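Local coordinates for protein methylmalonyl-CoA carboxyltransferase 12S subunit (Propionibacterium freudenreichii, PDB 1ON3) that transfers the carboxyl group of methylmalonyl-CoA to the biotin of the 1.3S subunit, yielding propanoyl-CoA, as the hexameric core of transcarboxylase, at residues L306-G311 with A351-F356; G340-N345 with L416-R421; N345-A350 with G382-H387. One frame throughout, in Å; residues are numbered along the deposited sequence.

Helix 344-359, or the loop leading into it, takes part in all three contacts. Contact 3 sets its first turns beside helix 384-397 at a cadmium ion, contact 1 sets its later turns against strand 305-308, and contact 2 joins the loop before it to the turn after helix 412-416. The centres of contacts 2 and 3 lie about 10 Å apart, and I344 CG2 packs 3.4 Å from H387 CD2. K349 NZ, from the helix of contact 3, reaches K309 O of contact 1 at 2.9 Å. The substrate ligands stay at a distance: methylmalonyl-CoA is about 9 Å from the side chain of A417, methylmalonic acid about 11 Å from that of I384.

Contact 1. Residues L306-G311 with A351-F356; sequences LEVKAG and AEFVNF
K309 and E352 meet at about a right angle, the lysine coming from the chain that follows strand 305-308 and the glutamate standing on helix 344-359. With CG anti to its carbonyl carbon (chi1 -82°) and the rest of the chain extended, K309 spans the gap and brings NZ to E352 OE1 at 3.0 Å, a salt bridge with a hydrogen bond. The ammonium group comes in from above the carboxylate, 38° out of its plane. Water 1 ties the second oxygen to the same lysine: it accepts from K309 NZ at 2.7 Å and donates to E352 OE2 at 2.8 Å, so both carboxylate oxygens are linked to one ammonium group, one directly and one through water. H235 NE2 also bonds to E352 OE1, and K309 NZ has a further acceptor in G232 O, so the ion pair is tied to the chain just before strand 236-238.

One residue back in the chain and one forward on the helix, the apolar half of the contact takes over. V308 CG2 lies 3.9 Å from F353 CE1, the methyl approaching the ring obliquely. F353 holds CG anti to its backbone N (chi1 -172°), which places the ring beside V308, where it also meets the ring of F320. V308 touches F320 and F236 as well, and the methyl contact thus belongs to a larger hydrophobic layer. C523 of a neighbouring subunit packs on E352 from outside the chain. The salt bridge adds a polar link to the same helix, which crosses over from strand 326-333 to strand 364-370; V308 against F353 is helix-on-sheet packing of the crotonase-like alpha/beta fold in the C-terminal carboxyltransferase half.

Contact 2. Residues G340-N345 with L416-R421; sequences GCLDIN and LAMCNR
L342 and the pair A417 and M418 meet in the hydrophobic interior of the C-terminal crotonase-like domain, just before the helix of a beta-alpha-beta crossover: strand 326-333 leads through this loop into helix 344-359 and on to the parallel strand 364-370. From CB, the leucine chain sets off with CG anti to its carbonyl carbon and beside the backbone N (chi1 -78°), directing the branch point at the turn that follows helix 412-416. At CG the chain forks, and CD1 is the branch that does the touching: it continues the extended course (chi2 172°) to make the nearest approach, 4.1 Å from A417 CB. The same methyl lies 4.5 Å from M418 CG, a looser touch, so CD1 faces two consecutive residues of the turn.

Around the pair, M391 of helix 384-397 packs against both L342 and M418, while V370 touches the leucine and V368 the methionine from strand 364-370. The backbone of L342 is fixed by hydrogen bonds to G372 and L374. One residue on, D343 is the N-cap of helix 344-359, its OD1 accepting from A346 N. Across the contact the turn is closed by its own backbone, C419 N donating to L416 O at 3.1 Å.

Contact 3. Residues N345-A350 with G382-H387; sequences NASDKA and GGIIRH. With CD (cadmium ion), chain K.
H387 presents the CD2 edge of its ring to the carboxylate of D348. D348 OD1 and OD2 both lie 3.4 Å from H387 CD2, OD2 near the ring plane, and the carboxylate and ring planes are 58° apart. D348 CG is anti to the carbonyl carbon (chi1 -79°), which swings the carboxylate to this edge. On the same ring NE2 binds the cadmium ion at 2.3 Å. Waters 2, 3, 4 and 5 and H387 NE2 of a neighbouring subunit fill the other five positions, so the metal bridges two subunits. Water 2 is shared between the metal and D348, to whose OD2 it donates at 2.6 Å, while water 3 accepts from R386 NH1 at 3.2 Å.

The second shell sets the imidazole. ND1 donates to G383 O at 2.8 Å; the acceptor lies in the ring plane, but the donor approaches 53° out of the carbonyl plane. The same oxygen takes the backbone N of H387, so two bonds from one residue meet on it. G383 both closes the preceding helix in a Schellman motif and is the N-cap of helix 384-397, a glycine link between two helices in the C-terminal carboxyltransferase region. The R386 guanidinium lays one face over H387 CE1, which sits off toward its rim.

D348 OD1 makes a salt bridge to K390, and OD2 one to R386 of the neighbouring subunit. With an alanine here, both would probably lose their carboxylate partner, and cadmium-bound water 2 its acceptor. Where the two helices come together, S347 CB packs 3.4 Å from H387 O. S347 OG turns back to hydrogen-bond D343 O, on the N-cap residue of its own helix, and I384 CD1 lies 4.2 Å from S347 OG.

Contact 1. Residues L306-G311 with A351-F356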
loop_
_atom_site.group_PDB
_atom_site.type_symbol
_atom_site.label_atom_id
_atom_site.label_comp_id
_atom_site.label_asym_id
_atom_site.label_seq_id
_atom_site.Cartn_x
_atom_site.Cartn_y
_atom_site.Cartn_z
ATOM N N LEU E 306 21.559 -31.967 0.765
ATOM C CA LEU E 306 20.972 -32.442 2.011
ATOM C C LEU E 306 19.588 -32.941 1.630
ATOM O O LEU E 306 18.706 -32.142 1.326
ATOM C CB LEU E 306 20.858 -31.296 3.021
ATOM C CG LEU E 306 20.080 -31.663 4.290
ATOM C CD1 LEU E 306 20.852 -32.716 5.075
ATOM C CD2 LEU E 306 19.845 -30.419 5.131
ATOM N N GLU E 307 19.399 -34.258 1.622
ATOM C CA GLU E 307 18.112 -34.811 1.232
ATOM C C GLU E 307 17.068 -34.669 2.342
ATOM O O GLU E 307 17.353 -34.962 3.500
ATOM C CB GLU E 307 18.275 -36.288 0.842
ATOM C CG GLU E 307 17.243 -36.753 -0.165
ATOM C CD GLU E 307 17.419 -38.199 -0.610
ATOM O OE1 GLU E 307 18.552 -38.738 -0.544
ATOM O OE2 GLU E 307 16.409 -38.795 -1.049
ATOM N N VAL E 308 15.876 -34.203 1.968
ATOM C CA VAL E 308 14.760 -34.031 2.889
ATOM C C VAL E 308 13.831 -35.247 2.719
ATOM O O VAL E 308 13.557 -35.666 1.590
ATOM C CB VAL E 308 13.996 -32.721 2.573
ATOM C CG1 VAL E 308 12.780 -32.560 3.511
ATOM C CG2 VAL E 308 14.953 -31.529 2.733
ATOM N N LYS E 309 13.362 -35.805 3.837
ATOM C CA LYS E 309 12.495 -36.993 3.822
ATOM C C LYS E 309 13.129 -38.097 2.963
ATOM O O LYS E 309 12.455 -38.750 2.161
ATOM C CB LYS E 309 11.092 -36.640 3.301
ATOM C CG LYS E 309 10.221 -36.043 4.410
ATOM C CD LYS E 309 8.815 -35.635 3.994
ATOM C CE LYS E 309 8.047 -35.182 5.256
ATOM N NZ LYS E 309 6.674 -34.670 5.004
ATOM N N ALA E 310 14.431 -38.301 3.157
ATOM C CA ALA E 310 15.180 -39.303 2.389
ATOM C C ALA E 310 14.642 -40.722 2.480
ATOM O O ALA E 310 14.818 -41.506 1.547
ATOM C CB ALA E 310 16.638 -39.298 2.808
ATOM N N GLY E 311 14.015 -41.057 3.603
ATOM C CA GLY E 311 13.479 -42.395 3.776
ATOM C C GLY E 311 11.991 -42.552 3.541
ATOM O O GLY E 311 11.442 -43.625 3.785
ATOM N N ALA E 351 4.937 -31.489 -2.721
ATOM C CA ALA E 351 4.169 -30.267 -2.471
ATOM C C ALA E 351 4.634 -29.483 -1.246
ATOM O O ALA E 351 4.762 -28.260 -1.307
ATOM C CB ALA E 351 2.671 -30.605 -2.344
ATOM N N GLU E 352 4.884 -30.185 -0.141
ATOM C CA GLU E 352 5.327 -29.523 1.087
ATOM C C GLU E 352 6.668 -28.828 0.833
ATOM O O GLU E 352 6.856 -27.673 1.215
ATOM C CB GLU E 352 5.494 -30.531 2.236
ATOM C CG GLU E 352 5.882 -29.859 3.592
ATOM C CD GLU E 352 6.275 -30.867 4.674
ATOM O OE1 GLU E 352 7.079 -31.784 4.390
ATOM O OE2 GLU E 352 5.789 -30.739 5.814
ATOM N N PHE E 353 7.588 -29.534 0.179
ATOM C CA PHE E 353 8.914 -28.986 -0.115
ATOM C C PHE E 353 8.786 -27.759 -1.011
ATOM O O PHE E 353 9.419 -26.731 -0.763
ATOM C CB PHE E 353 9.781 -30.051 -0.799
ATOM C CG PHE E 353 11.229 -29.658 -0.968
ATOM C CD1 PHE E 353 12.065 -29.526 0.140
ATOM C CD2 PHE E 353 11.772 -29.465 -2.244
ATOM C CE1 PHE E 353 13.430 -29.215 -0.016
ATOM C CE2 PHE E 353 13.138 -29.152 -2.409
ATOM C CZ PHE E 353 13.963 -29.031 -1.293
ATOM N N VAL E 354 7.973 -27.870 -2.059
ATOM C CA VAL E 354 7.756 -26.757 -2.980
ATOM C C VAL E 354 7.172 -25.539 -2.247
ATOM O O VAL E 354 7.654 -24.429 -2.425
ATOM C CB VAL E 354 6.809 -27.164 -4.137
ATOM C CG1 VAL E 354 6.319 -25.922 -4.901
ATOM C CG2 VAL E 354 7.537 -28.126 -5.096
ATOM N N ASN E 355 6.149 -25.735 -1.415
ATOM C CA ASN E 355 5.570 -24.594 -0.686
ATOM C C ASN E 355 6.592 -23.959 0.245
ATOM O O ASN E 355 6.655 -22.730 0.360
ATOM C CB ASN E 355 4.345 -25.008 0.139
ATOM C CG ASN E 355 3.160 -25.377 -0.727
ATOM O OD1 ASN E 355 2.958 -24.796 -1.798
ATOM N ND2 ASN E 355 2.353 -26.333 -0.260
ATOM N N PHE E 356 7.402 -24.779 0.906
ATOM C CA PHE E 356 8.404 -24.221 1.810
ATOM C C PHE E 356 9.431 -23.364 1.056
ATOM O O PHE E 356 9.714 -22.232 1.446
ATOM C CB PHE E 356 9.164 -25.320 2.559
ATOM C CG PHE E 356 10.249 -24.780 3.435
ATOM C CD1 PHE E 356 9.941 -24.229 4.683
ATOM C CD2 PHE E 356 11.560 -24.689 2.959
ATOM C CE1 PHE E 356 10.926 -23.584 5.439
ATOM C CE2 PHE E 356 12.541 -24.046 3.700
ATOM C CZ PHE E 356 12.221 -23.490 4.944
HETATM O O HOH W 1 5.526 -33.245 7.005
#

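Contact 2. Residues G340-N345 with L416-R421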
loop_
_atom_site.group_PDB
_atom_site.type_symbol
_atom_site.label_atom_id
_atom_site.label_comp_id
_atom_site.label_asym_id
_atom_site.label_seq_id
_atom_site.Cartn_x
_atom_site.Cartn_y
_atom_site.Cartn_z
ATOM N N GLY E 340 9.683 -44.727 -10.910
ATOM C CA GLY E 340 9.638 -43.275 -10.865
ATOM C C GLY E 340 8.218 -42.726 -10.859
ATOM O O GLY E 340 8.017 -41.517 -10.997
ATOM N N CYS E 341 7.227 -43.606 -10.712
ATOM C CA CYS E 341 5.837 -43.165 -10.662
ATOM C C CYS E 341 5.598 -42.228 -9.484
ATOM O O CYS E 341 6.220 -42.382 -8.429
ATOM C CB CYS E 341 4.890 -44.352 -10.481
ATOM S SG CYS E 341 4.662 -45.396 -11.938
ATOM N N LEU E 342 4.717 -41.250 -9.671
ATOM C CA LEU E 342 4.342 -40.359 -8.571
ATOM C C LEU E 342 3.164 -41.083 -7.922
ATOM O O LEU E 342 2.439 -41.810 -8.610
ATOM C CB LEU E 342 3.888 -38.983 -9.094
ATOM C CG LEU E 342 5.021 -38.035 -9.508
ATOM C CD1 LEU E 342 4.442 -36.792 -10.195
ATOM C CD2 LEU E 342 5.819 -37.643 -8.279
ATOM N N ASP E 343 3.001 -40.935 -6.609
ATOM C CA ASP E 343 1.889 -41.565 -5.905
ATOM C C ASP E 343 1.394 -40.597 -4.825
ATOM O O ASP E 343 1.861 -39.461 -4.750
ATOM C CB ASP E 343 2.308 -42.927 -5.301
ATOM C CG ASP E 343 3.323 -42.815 -4.159
ATOM O OD1 ASP E 343 4.043 -41.801 -4.051
ATOM O OD2 ASP E 343 3.418 -43.781 -3.366
ATOM N N ILE E 344 0.435 -41.029 -4.021
ATOM C CA ILE E 344 -0.095 -40.169 -2.963
ATOM C C ILE E 344 0.999 -39.620 -2.041
ATOM O O ILE E 344 1.082 -38.410 -1.810
ATOM C CB ILE E 344 -1.129 -40.944 -2.096
ATOM C CG1 ILE E 344 -2.374 -41.239 -2.930
ATOM C CG2 ILE E 344 -1.491 -40.142 -0.851
ATOM C CD1 ILE E 344 -3.365 -42.237 -2.271
ATOM N N ASN E 345 1.833 -40.505 -1.507
ATOM C CA ASN E 345 2.881 -40.072 -0.589
ATOM C C ASN E 345 3.924 -39.145 -1.211
ATOM O O ASN E 345 4.330 -38.171 -0.577
ATOM C CB ASN E 345 3.560 -41.280 0.062
ATOM C CG ASN E 345 2.619 -42.041 0.996
ATOM O OD1 ASN E 345 1.481 -41.622 1.223
ATOM N ND2 ASN E 345 3.090 -43.155 1.538
ATOM N N LEU E 416 3.081 -32.541 -15.943
ATOM C CA LEU E 416 2.612 -31.218 -15.557
ATOM C C LEU E 416 2.857 -30.991 -14.073
ATOM O O LEU E 416 3.168 -29.879 -13.651
ATOM C CB LEU E 416 1.119 -31.066 -15.865
ATOM C CG LEU E 416 0.781 -31.218 -17.357
ATOM C CD1 LEU E 416 -0.722 -31.033 -17.556
ATOM C CD2 LEU E 416 1.578 -30.181 -18.173
ATOM N N ALA E 417 2.713 -32.055 -13.291
ATOM C CA ALA E 417 2.908 -31.991 -11.842
ATOM C C ALA E 417 4.361 -31.705 -11.478
ATOM O O ALA E 417 4.646 -31.280 -10.358
ATOM C CB ALA E 417 2.462 -33.289 -11.205
ATOM N N MET E 418 5.271 -31.947 -12.421
ATOM C CA MET E 418 6.686 -31.692 -12.196
ATOM C C MET E 418 7.098 -30.319 -12.727
ATOM O O MET E 418 8.264 -30.084 -13.055
ATOM C CB MET E 418 7.545 -32.781 -12.830
ATOM C CG MET E 418 7.435 -34.142 -12.150
ATOM S SD MET E 418 8.050 -34.128 -10.450
ATOM C CE MET E 418 9.811 -33.908 -10.733
ATOM N N CYS E 419 6.110 -29.434 -12.824
ATOM C CA CYS E 419 6.299 -28.049 -13.238
ATOM C C CYS E 419 6.834 -27.789 -14.647
ATOM O O CYS E 419 8.029 -27.553 -14.824
ATOM C CB CYS E 419 7.202 -27.336 -12.227
ATOM S SG CYS E 419 7.091 -25.541 -12.287
ATOM N N ASN E 420 5.949 -27.809 -15.644
ATOM C CA ASN E 420 6.371 -27.525 -17.014
ATOM C C ASN E 420 6.152 -26.024 -17.239
ATOM O O ASN E 420 5.820 -25.298 -16.294
ATOM C CB ASN E 420 5.556 -28.371 -18.005
ATOM C CG ASN E 420 4.205 -27.767 -18.319
ATOM O OD1 ASN E 420 3.531 -27.230 -17.439
ATOM N ND2 ASN E 420 3.797 -27.863 -19.585
ATOM N N ARG E 421 6.331 -25.544 -18.470
ATOM C CA ARG E 421 6.155 -24.119 -18.753
ATOM C C ARG E 421 4.782 -23.591 -18.359
ATOM O O ARG E 421 4.641 -22.462 -17.884
ATOM C CB ARG E 421 6.359 -23.855 -20.246
ATOM C CG ARG E 421 6.034 -22.442 -20.661
ATOM C CD ARG E 421 7.294 -21.632 -20.793
ATOM N NE ARG E 421 8.152 -22.208 -21.822
ATOM C CZ ARG E 421 9.462 -22.004 -21.888
ATOM N NH1 ARG E 421 10.060 -21.237 -20.979
ATOM N NH2 ARG E 421 10.176 -22.579 -22.852
#

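Contact 3. Residues N345-A350 with G382-H387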
loop_
_atom_site.group_PDB
_atom_site.type_symbol
_atom_site.label_atom_id
_atom_site.label_comp_id
_atom_site.label_asym_id
_atom_site.label_seq_id
_atom_site.Cartn_x
_atom_site.Cartn_y
_atom_site.Cartn_z
ATOM N N ASN E 345 1.833 -40.505 -1.507
ATOM C CA ASN E 345 2.881 -40.072 -0.589
ATOM C C ASN E 345 3.924 -39.145 -1.211
ATOM O O ASN E 345 4.330 -38.171 -0.577
ATOM C CB ASN E 345 3.560 -41.280 0.062
ATOM C CG ASN E 345 2.619 -42.041 0.996
ATOM O OD1 ASN E 345 1.481 -41.622 1.223
ATOM N ND2 ASN E 345 3.090 -43.155 1.538
ATOM N N ALA E 346 4.354 -39.436 -2.438
ATOM C CA ALA E 346 5.340 -38.582 -3.100
ATOM C C ALA E 346 4.731 -37.211 -3.415
ATOM O O ALA E 346 5.422 -36.198 -3.378
ATOM C CB ALA E 346 5.848 -39.247 -4.374
ATOM N N SER E 347 3.439 -37.172 -3.722
ATOM C CA SER E 347 2.774 -35.889 -4.010
ATOM C C SER E 347 2.849 -34.962 -2.788
ATOM O O SER E 347 3.107 -33.755 -2.927
ATOM C CB SER E 347 1.303 -36.123 -4.388
ATOM O OG SER E 347 1.208 -36.842 -5.611
ATOM N N ASP E 348 2.603 -35.524 -1.601
ATOM C CA ASP E 348 2.672 -34.755 -0.357
ATOM C C ASP E 348 4.112 -34.287 -0.124
ATOM O O ASP E 348 4.359 -33.124 0.216
ATOM C CB ASP E 348 2.267 -35.602 0.859
ATOM C CG ASP E 348 0.762 -35.756 1.025
ATOM O OD1 ASP E 348 -0.006 -34.885 0.584
ATOM O OD2 ASP E 348 0.352 -36.749 1.653
ATOM N N LYS E 349 5.052 -35.217 -0.279
ATOM C CA LYS E 349 6.483 -34.941 -0.090
ATOM C C LYS E 349 6.935 -33.792 -0.981
ATOM O O LYS E 349 7.620 -32.865 -0.538
ATOM C CB LYS E 349 7.305 -36.194 -0.417
ATOM C CG LYS E 349 8.816 -36.024 -0.283
ATOM C CD LYS E 349 9.535 -37.337 -0.588
ATOM C CE LYS E 349 11.047 -37.233 -0.459
ATOM N NZ LYS E 349 11.725 -38.575 -0.604
ATOM N N ALA E 350 6.538 -33.846 -2.244
ATOM C CA ALA E 350 6.914 -32.807 -3.195
ATOM C C ALA E 350 6.251 -31.466 -2.896
ATOM O O ALA E 350 6.921 -30.429 -2.820
ATOM C CB ALA E 350 6.569 -33.259 -4.624
ATOM N N GLY E 382 -7.333 -43.899 -1.974
ATOM C CA GLY E 382 -6.600 -43.085 -1.024
ATOM C C GLY E 382 -6.643 -41.609 -1.379
ATOM O O GLY E 382 -6.082 -40.781 -0.656
ATOM N N GLY E 383 -7.305 -41.282 -2.487
ATOM C CA GLY E 383 -7.424 -39.897 -2.919
ATOM C C GLY E 383 -6.251 -39.337 -3.712
ATOM O O GLY E 383 -5.812 -38.215 -3.463
ATOM N N ILE E 384 -5.724 -40.097 -4.666
ATOM C CA ILE E 384 -4.625 -39.579 -5.472
ATOM C C ILE E 384 -5.063 -38.304 -6.203
ATOM O O ILE E 384 -4.242 -37.437 -6.511
ATOM C CB ILE E 384 -4.126 -40.631 -6.503
ATOM C CG1 ILE E 384 -2.989 -40.038 -7.343
ATOM C CG2 ILE E 384 -5.288 -41.096 -7.394
ATOM C CD1 ILE E 384 -1.797 -39.559 -6.520
ATOM N N ILE E 385 -6.358 -38.179 -6.479
ATOM C CA ILE E 385 -6.841 -36.993 -7.166
ATOM C C ILE E 385 -6.559 -35.737 -6.319
ATOM O O ILE E 385 -5.958 -34.782 -6.798
ATOM C CB ILE E 385 -8.354 -37.114 -7.478
ATOM C CG1 ILE E 385 -8.545 -38.112 -8.634
ATOM C CG2 ILE E 385 -8.939 -35.755 -7.867
ATOM C CD1 ILE E 385 -9.994 -38.419 -8.942
ATOM N N ARG E 386 -6.961 -35.746 -5.059
ATOM C CA ARG E 386 -6.717 -34.566 -4.226
ATOM C C ARG E 386 -5.260 -34.436 -3.747
ATOM O O ARG E 386 -4.790 -33.325 -3.514
ATOM C CB ARG E 386 -7.697 -34.538 -3.045
ATOM C CG ARG E 386 -7.607 -35.724 -2.100
ATOM C CD ARG E 386 -8.883 -35.819 -1.258
ATOM N NE ARG E 386 -8.923 -37.047 -0.463
ATOM C CZ ARG E 386 -8.291 -37.232 0.689
ATOM N NH1 ARG E 386 -7.550 -36.261 1.218
ATOM N NH2 ARG E 386 -8.387 -38.405 1.309
ATOM N N HIS E 387 -4.537 -35.546 -3.607
ATOM C CA HIS E 387 -3.141 -35.450 -3.177
ATOM C C HIS E 387 -2.252 -34.983 -4.341
ATOM O O HIS E 387 -1.431 -34.084 -4.184
ATOM C CB HIS E 387 -2.618 -36.786 -2.626
ATOM C CG HIS E 387 -3.143 -37.133 -1.262
ATOM N ND1 HIS E 387 -4.403 -37.655 -1.059
ATOM C CD2 HIS E 387 -2.575 -37.036 -0.036
ATOM C CE1 HIS E 387 -4.586 -37.867 0.234
ATOM N NE2 HIS E 387 -3.493 -37.498 0.877
HETATM CD CD CD K . -3.570 -37.518 3.202
HETATM O O HOH W 2 -1.768 -36.186 2.968
HETATM O O HOH W 3 -5.044 -35.685 3.054
HETATM O O HOH W 4 -2.258 -39.494 3.562
HETATM O O HOH W 5 -5.344 -39.133 3.333
#